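Long-range contacts in beta-galacturonidase (Eisenbergiella tayi, PDB 6NCX), which probably hydrolyses terminal beta-linked uronic acid residues, as a family 2 glycoside hydrolase, and holds alpha-D-galacturonate in its active site: residues 276-281 with 509-514; 426-431 with 463-468. All coordinates share one frame; numbering follows the deposited sequence.

Contact 1 of 2, residues 276-281 with 509-514. With ADA (alpha-D-galactopyranuronic acid), chain I.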
# COMPACT_ATOMS: atom_id res chain seq x y z
N CYS C 276 -9.60 10.88 21.84
CA CYS C 276 -10.59 9.82 21.85
C CYS C 276 -9.90 8.52 21.45
O CYS C 276 -9.19 8.47 20.45
CB CYS C 276 -11.72 10.12 20.87
SG CYS C 276 -12.62 11.65 21.20
N ARG C 277 -10.13 7.46 22.22
CA ARG C 277 -9.55 6.16 21.89
C ARG C 277 -10.59 5.08 22.10
O ARG C 277 -11.13 4.95 23.21
CB ARG C 277 -8.30 5.88 22.72
CG ARG C 277 -7.84 4.44 22.63
CD ARG C 277 -6.65 4.22 23.54
NE ARG C 277 -6.17 2.85 23.47
CZ ARG C 277 -6.64 1.86 24.21
NH1 ARG C 277 -7.59 2.08 25.08
NH2 ARG C 277 -6.14 0.64 24.08
N HIS C 278 -10.86 4.30 21.05
CA HIS C 278 -11.65 3.09 21.16
C HIS C 278 -10.79 1.94 21.68
O HIS C 278 -9.56 1.96 21.55
CB HIS C 278 -12.23 2.69 19.80
CG HIS C 278 -13.60 3.20 19.54
ND1 HIS C 278 -14.71 2.70 20.17
CD2 HIS C 278 -14.05 4.17 18.70
CE1 HIS C 278 -15.79 3.33 19.74
NE2 HIS C 278 -15.42 4.22 18.84
N GLU C 279 -11.44 0.93 22.26
CA GLU C 279 -10.78 -0.34 22.55
C GLU C 279 -10.88 -1.19 21.29
O GLU C 279 -11.80 -1.99 21.11
CB GLU C 279 -11.40 -1.05 23.75
CG GLU C 279 -11.36 -0.28 25.06
CD GLU C 279 -11.83 -1.12 26.26
OE1 GLU C 279 -11.12 -1.11 27.30
OE2 GLU C 279 -12.92 -1.76 26.17
N ASP C 280 -9.92 -1.01 20.38
CA ASP C 280 -9.95 -1.68 19.10
C ASP C 280 -8.52 -1.86 18.60
O ASP C 280 -7.69 -0.95 18.76
CB ASP C 280 -10.79 -0.89 18.08
CG ASP C 280 -11.15 -1.72 16.84
OD1 ASP C 280 -10.38 -1.71 15.83
OD2 ASP C 280 -12.20 -2.40 16.90
N HIS C 281 -8.25 -3.03 18.00
CA HIS C 281 -6.96 -3.44 17.49
C HIS C 281 -7.25 -4.55 16.50
O HIS C 281 -8.14 -5.37 16.77
CB HIS C 281 -6.04 -3.94 18.61
CG HIS C 281 -4.65 -4.28 18.16
ND1 HIS C 281 -4.35 -5.42 17.45
CD2 HIS C 281 -3.47 -3.64 18.36
CE1 HIS C 281 -3.04 -5.46 17.21
NE2 HIS C 281 -2.49 -4.39 17.75
N ILE C 509 -8.94 14.86 20.39
CA ILE C 509 -8.94 14.58 18.95
C ILE C 509 -9.70 13.29 18.70
O ILE C 509 -9.53 12.28 19.41
CB ILE C 509 -7.49 14.52 18.42
CG1 ILE C 509 -6.87 15.93 18.40
CG2 ILE C 509 -7.43 13.97 16.99
CD1 ILE C 509 -5.41 15.96 17.97
N TRP C 510 -10.60 13.32 17.71
CA TRP C 510 -11.14 12.09 17.15
C TRP C 510 -10.33 11.75 15.90
O TRP C 510 -10.36 12.50 14.91
CB TRP C 510 -12.62 12.20 16.83
CG TRP C 510 -13.18 10.90 16.28
CD1 TRP C 510 -13.04 10.42 15.00
CD2 TRP C 510 -13.92 9.90 17.00
NE1 TRP C 510 -13.65 9.19 14.89
CE2 TRP C 510 -14.21 8.85 16.10
CE3 TRP C 510 -14.38 9.79 18.33
CZ2 TRP C 510 -14.93 7.70 16.47
CZ3 TRP C 510 -15.11 8.64 18.69
CH2 TRP C 510 -15.36 7.61 17.77
N GLN C 511 -9.57 10.66 15.95
CA GLN C 511 -9.35 9.85 17.15
C GLN C 511 -7.93 9.28 17.10
O GLN C 511 -7.18 9.51 16.14
CB GLN C 511 -10.36 8.71 17.27
CG GLN C 511 -10.25 7.69 16.15
CD GLN C 511 -11.19 6.51 16.30
OE1 GLN C 511 -11.33 5.96 17.39
NE2 GLN C 511 -11.83 6.12 15.20
N PHE C 512 -7.57 8.50 18.12
CA PHE C 512 -6.20 7.99 18.21
C PHE C 512 -5.86 7.08 17.04
O PHE C 512 -4.89 7.32 16.31
CB PHE C 512 -6.00 7.27 19.55
CG PHE C 512 -4.72 6.48 19.61
CD1 PHE C 512 -4.75 5.09 19.64
CD2 PHE C 512 -3.50 7.14 19.60
CE1 PHE C 512 -3.56 4.36 19.68
CE2 PHE C 512 -2.32 6.42 19.63
CZ PHE C 512 -2.35 5.02 19.67
N CYS C 513 -6.66 6.03 16.82
CA CYS C 513 -6.36 5.04 15.81
C CYS C 513 -7.61 4.74 14.99
O CYS C 513 -8.73 5.02 15.41
CB CYS C 513 -5.82 3.74 16.43
SG CYS C 513 -7.01 2.86 17.50
N ASP C 514 -7.39 4.14 13.82
CA ASP C 514 -8.50 3.67 13.00
C ASP C 514 -9.18 2.47 13.66
O ASP C 514 -8.54 1.67 14.35
CB ASP C 514 -8.01 3.29 11.59
CG ASP C 514 -7.45 4.48 10.82
OD1 ASP C 514 -7.79 5.64 11.18
OD2 ASP C 514 -6.67 4.25 9.86
C1 ADA I . -19.46 11.30 16.02
C2 ADA I . -19.35 10.07 16.95
C3 ADA I . -18.19 9.18 16.72
C4 ADA I . -17.77 9.05 15.29
C5 ADA I . -17.72 10.42 14.59
C6 ADA I . -17.37 10.33 13.10
O1 ADA I . -18.69 12.39 16.50
O2 ADA I . -19.41 10.49 18.28
O3 ADA I . -18.44 7.91 17.26
O4 ADA I . -18.69 8.24 14.59
O5 ADA I . -19.03 11.05 14.66
O6B ADA I . -16.34 9.72 12.70
O6A ADA I . -18.13 10.90 12.29
O HOH W 1 -9.37 4.90 18.68
O HOH W 2 -8.11 -0.88 15.43
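Ile509 offers its backbone carbonyl to Cys276: the amide N of Cys276 donates a hydrogen bond to Ile509 O at 2.8 Å, with an N-H...O angle of 156°. Next comes Trp510, whose indole leans against Cys276, Trp510 CE3 lying 3.7 Å from Cys276 CB. With CG anti to the backbone N (chi1 -179°), the indole extends from the loop to the sugar. Its CH2 also approaches His278 NE2 obliquely, while ND1 of that imidazole is hydrogen-bonded to Tyr313. The indole is sandwiched: the galacturonate C4 lies over one face, 3.3 Å above the plane, and Gln511 CB lies against the opposite one. Trp510 NE1 is hydrogen-bonded to Asn530.

The peptide bond between Trp510 and Gln511 is cis. It falls just past strand 504-509 of the TIM barrel, beside the end of the parallel neighbour 268-276, so the contact closes the barrel between its first and last strands and carries the pairing into the loops that line the pocket.

Gln511 turns its amide oxygen to the edge of the His278 ring, Gln511 OE1 lying in the ring plane 3.5 Å from His278 CD2. Gln511 OE1 also accepts from a water at 2.6 Å, which in turn accepts from His278 N. Phe512 returns to direct backbone pairing: Phe512 N donates a hydrogen bond to Cys276 O at 2.8 Å. Its ring packs on helix 290-302, with Arg277 CG oblique to it. Past Cys513, a second water donates to both Asp514 O and Asp280 OD1, while Asp280 OD2 is hydrogen-bonded to Tyr135.

Contact 2 of 2, residues 426-431 with 463-468. With ADA (alpha-D-galactopyranuronic acid), chain I.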
# COMPACT_ATOMS: atom_id res chain seq x y z
N SER C 426 -19.81 20.13 26.50
CA SER C 426 -18.89 19.46 25.59
C SER C 426 -19.52 19.26 24.22
O SER C 426 -20.68 18.86 24.11
CB SER C 426 -18.46 18.11 26.17
OG SER C 426 -17.77 18.27 27.39
N TYR C 427 -18.75 19.53 23.17
CA TYR C 427 -19.26 19.47 21.81
C TYR C 427 -18.34 18.70 20.86
O TYR C 427 -17.11 18.78 20.94
CB TYR C 427 -19.52 20.89 21.29
CG TYR C 427 -20.98 21.22 21.39
CD1 TYR C 427 -21.50 21.81 22.53
CD2 TYR C 427 -21.86 20.88 20.37
CE1 TYR C 427 -22.86 22.09 22.65
CE2 TYR C 427 -23.23 21.16 20.47
CZ TYR C 427 -23.72 21.76 21.61
OH TYR C 427 -25.07 22.04 21.72
N ASN C 428 -18.96 17.94 19.96
CA ASN C 428 -18.28 17.30 18.84
C ASN C 428 -18.57 18.10 17.57
O ASN C 428 -19.73 18.23 17.17
CB ASN C 428 -18.76 15.86 18.68
CG ASN C 428 -18.60 15.04 19.94
OD1 ASN C 428 -17.84 15.39 20.84
ND2 ASN C 428 -19.31 13.91 19.99
N ILE C 429 -17.51 18.59 16.92
CA ILE C 429 -17.62 19.39 15.70
C ILE C 429 -16.62 18.89 14.66
O ILE C 429 -15.51 18.45 14.98
CB ILE C 429 -17.40 20.88 16.01
CG1 ILE C 429 -15.96 21.10 16.52
CG2 ILE C 429 -18.47 21.39 17.00
CD1 ILE C 429 -15.53 22.56 16.60
N TYR C 430 -17.00 18.98 13.39
CA TYR C 430 -16.11 18.58 12.30
C TYR C 430 -16.07 19.60 11.16
O TYR C 430 -16.28 19.24 10.00
CB TYR C 430 -16.50 17.22 11.76
CG TYR C 430 -16.14 16.12 12.71
CD1 TYR C 430 -17.00 15.79 13.75
CD2 TYR C 430 -14.95 15.41 12.57
CE1 TYR C 430 -16.70 14.80 14.62
CE2 TYR C 430 -14.64 14.38 13.45
CZ TYR C 430 -15.53 14.09 14.48
OH TYR C 430 -15.28 13.09 15.38
N PRO C 431 -15.79 20.87 11.45
CA PRO C 431 -15.51 21.81 10.36
C PRO C 431 -14.18 21.43 9.72
O PRO C 431 -13.23 21.03 10.41
CB PRO C 431 -15.44 23.17 11.07
CG PRO C 431 -14.83 22.82 12.39
CD PRO C 431 -15.45 21.47 12.76
N ILE C 463 -14.06 20.79 23.53
CA ILE C 463 -14.33 20.16 22.25
C ILE C 463 -13.98 18.68 22.46
O ILE C 463 -12.81 18.31 22.51
CB ILE C 463 -13.57 20.81 21.10
CG1 ILE C 463 -14.16 22.20 20.81
CG2 ILE C 463 -13.66 19.96 19.85
CD1 ILE C 463 -15.52 22.14 20.17
N THR C 464 -15.00 17.86 22.65
CA THR C 464 -14.78 16.45 22.92
C THR C 464 -14.53 15.63 21.66
O THR C 464 -14.15 14.47 21.77
CB THR C 464 -15.96 15.88 23.71
OG1 THR C 464 -17.19 16.44 23.24
CG2 THR C 464 -15.79 16.22 25.16
N GLU C 465 -14.68 16.22 20.48
CA GLU C 465 -14.34 15.53 19.24
C GLU C 465 -14.03 16.55 18.16
O GLU C 465 -14.84 17.45 17.91
CB GLU C 465 -15.48 14.61 18.79
CG GLU C 465 -15.55 13.30 19.53
CD GLU C 465 -16.61 12.38 18.99
OE1 GLU C 465 -17.13 11.55 19.78
OE2 GLU C 465 -16.93 12.50 17.79
N ILE C 466 -12.87 16.40 17.52
CA ILE C 466 -12.56 17.07 16.26
C ILE C 466 -11.48 16.24 15.60
O ILE C 466 -10.71 15.55 16.26
CB ILE C 466 -12.13 18.55 16.51
CG1 ILE C 466 -12.13 19.38 15.22
CG2 ILE C 466 -10.78 18.62 17.14
CD1 ILE C 466 -12.33 20.90 15.50
N GLY C 467 -11.42 16.30 14.28
CA GLY C 467 -10.43 15.54 13.54
C GLY C 467 -10.83 15.45 12.08
O GLY C 467 -11.74 16.15 11.61
N ALA C 468 -10.14 14.55 11.38
CA ALA C 468 -10.36 14.35 9.96
C ALA C 468 -9.95 12.93 9.56
O ALA C 468 -9.05 12.34 10.16
CB ALA C 468 -9.59 15.38 9.11
C1 ADA I . -19.46 11.30 16.02
C2 ADA I . -19.35 10.07 16.95
C3 ADA I . -18.19 9.18 16.72
C4 ADA I . -17.77 9.05 15.29
C5 ADA I . -17.72 10.42 14.59
C6 ADA I . -17.37 10.33 13.10
O1 ADA I . -18.69 12.39 16.50
O2 ADA I . -19.41 10.49 18.28
O3 ADA I . -18.44 7.91 17.26
O4 ADA I . -18.69 8.24 14.59
O5 ADA I . -19.03 11.05 14.66
O6B ADA I . -16.34 9.72 12.70
O6A ADA I . -18.13 10.90 12.29
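Strands 426-428 and 463-466 are neighbouring parallel strands of the TIM barrel, joined through helix 439-453 as a beta-alpha-beta crossover, and their C-terminal ends reach the galacturonate site. The segment axes are 8° apart. Tyr427 pairs with Ile463 but Asn428 with Glu465, a one-residue shift that marks a beta bulge. Across it, the hydrogen bond from Thr464 N to Tyr427 O is bent, whereas that from Ile429 N to Glu465 O is straighter.

On the sugar side, Asn428 and Glu465 lie with their amide and carboxylate stacked, the planes 14° apart. Asn428 OD1 receives a hydrogen bond from Thr464 OG1 at 2.7 Å and Asn428 ND2 is hydrogen-bonded to Asn377, so the amide's orientation is fixed from both ends. Glu465, its chain extended beyond CG, accepts from sugar O2 through Glu465 OE1 at 2.9 Å, and the same oxygen makes a salt bridge with Arg309.

Glu465 OE2 lies at the edge of the Tyr430 ring, where Tyr430 OH donates to it at 3.0 Å; the placement of OE2 is less certain, because the model crowds it against sugar O1. With the same caution, ring and carboxylate are steeply turned against each other. A phenylalanine in place of Tyr430 would probably leave Glu465 OE2 without this donor, with only OE1 still held by the sugar and Arg309 among the partners named. Further along the ring, Tyr430 CD2 meets Gly467 O at 3.4 Å.

Towards helix 439-453, the side chain of Ile429 crosses that of Ile463 at about a right angle and runs beside that of Ile466. Its CG1 sits between backbone N and carbonyl carbon (chi1 64°), directing Ile429 CD1 to within 3.6 Å of Ile463 CD1 and 3.8 Å of Ile466 CD1.

How the contacts relate
Contact 2 is nested within the chain loop that contact 1 closes, and their centres lie about 14 Å apart. Both belong to the same barrel: strand 461-466 pairs with 425-428 and also with 504-509, which in turn pairs with 268-276. The join continues beyond the strands, where Trp510 N lies 2.7 Å from Ile466 O, a probable hydrogen bond. Side chains also meet, with Trp510 CB 3.2 Å from Tyr430 OH and Trp510 CE3 3.5 Å from Glu465 CD. The indole thus packs beside the carboxylate group, and the two contacts share one galacturonate, contact 1 supplying a ring face and contact 2 an acceptor for O2.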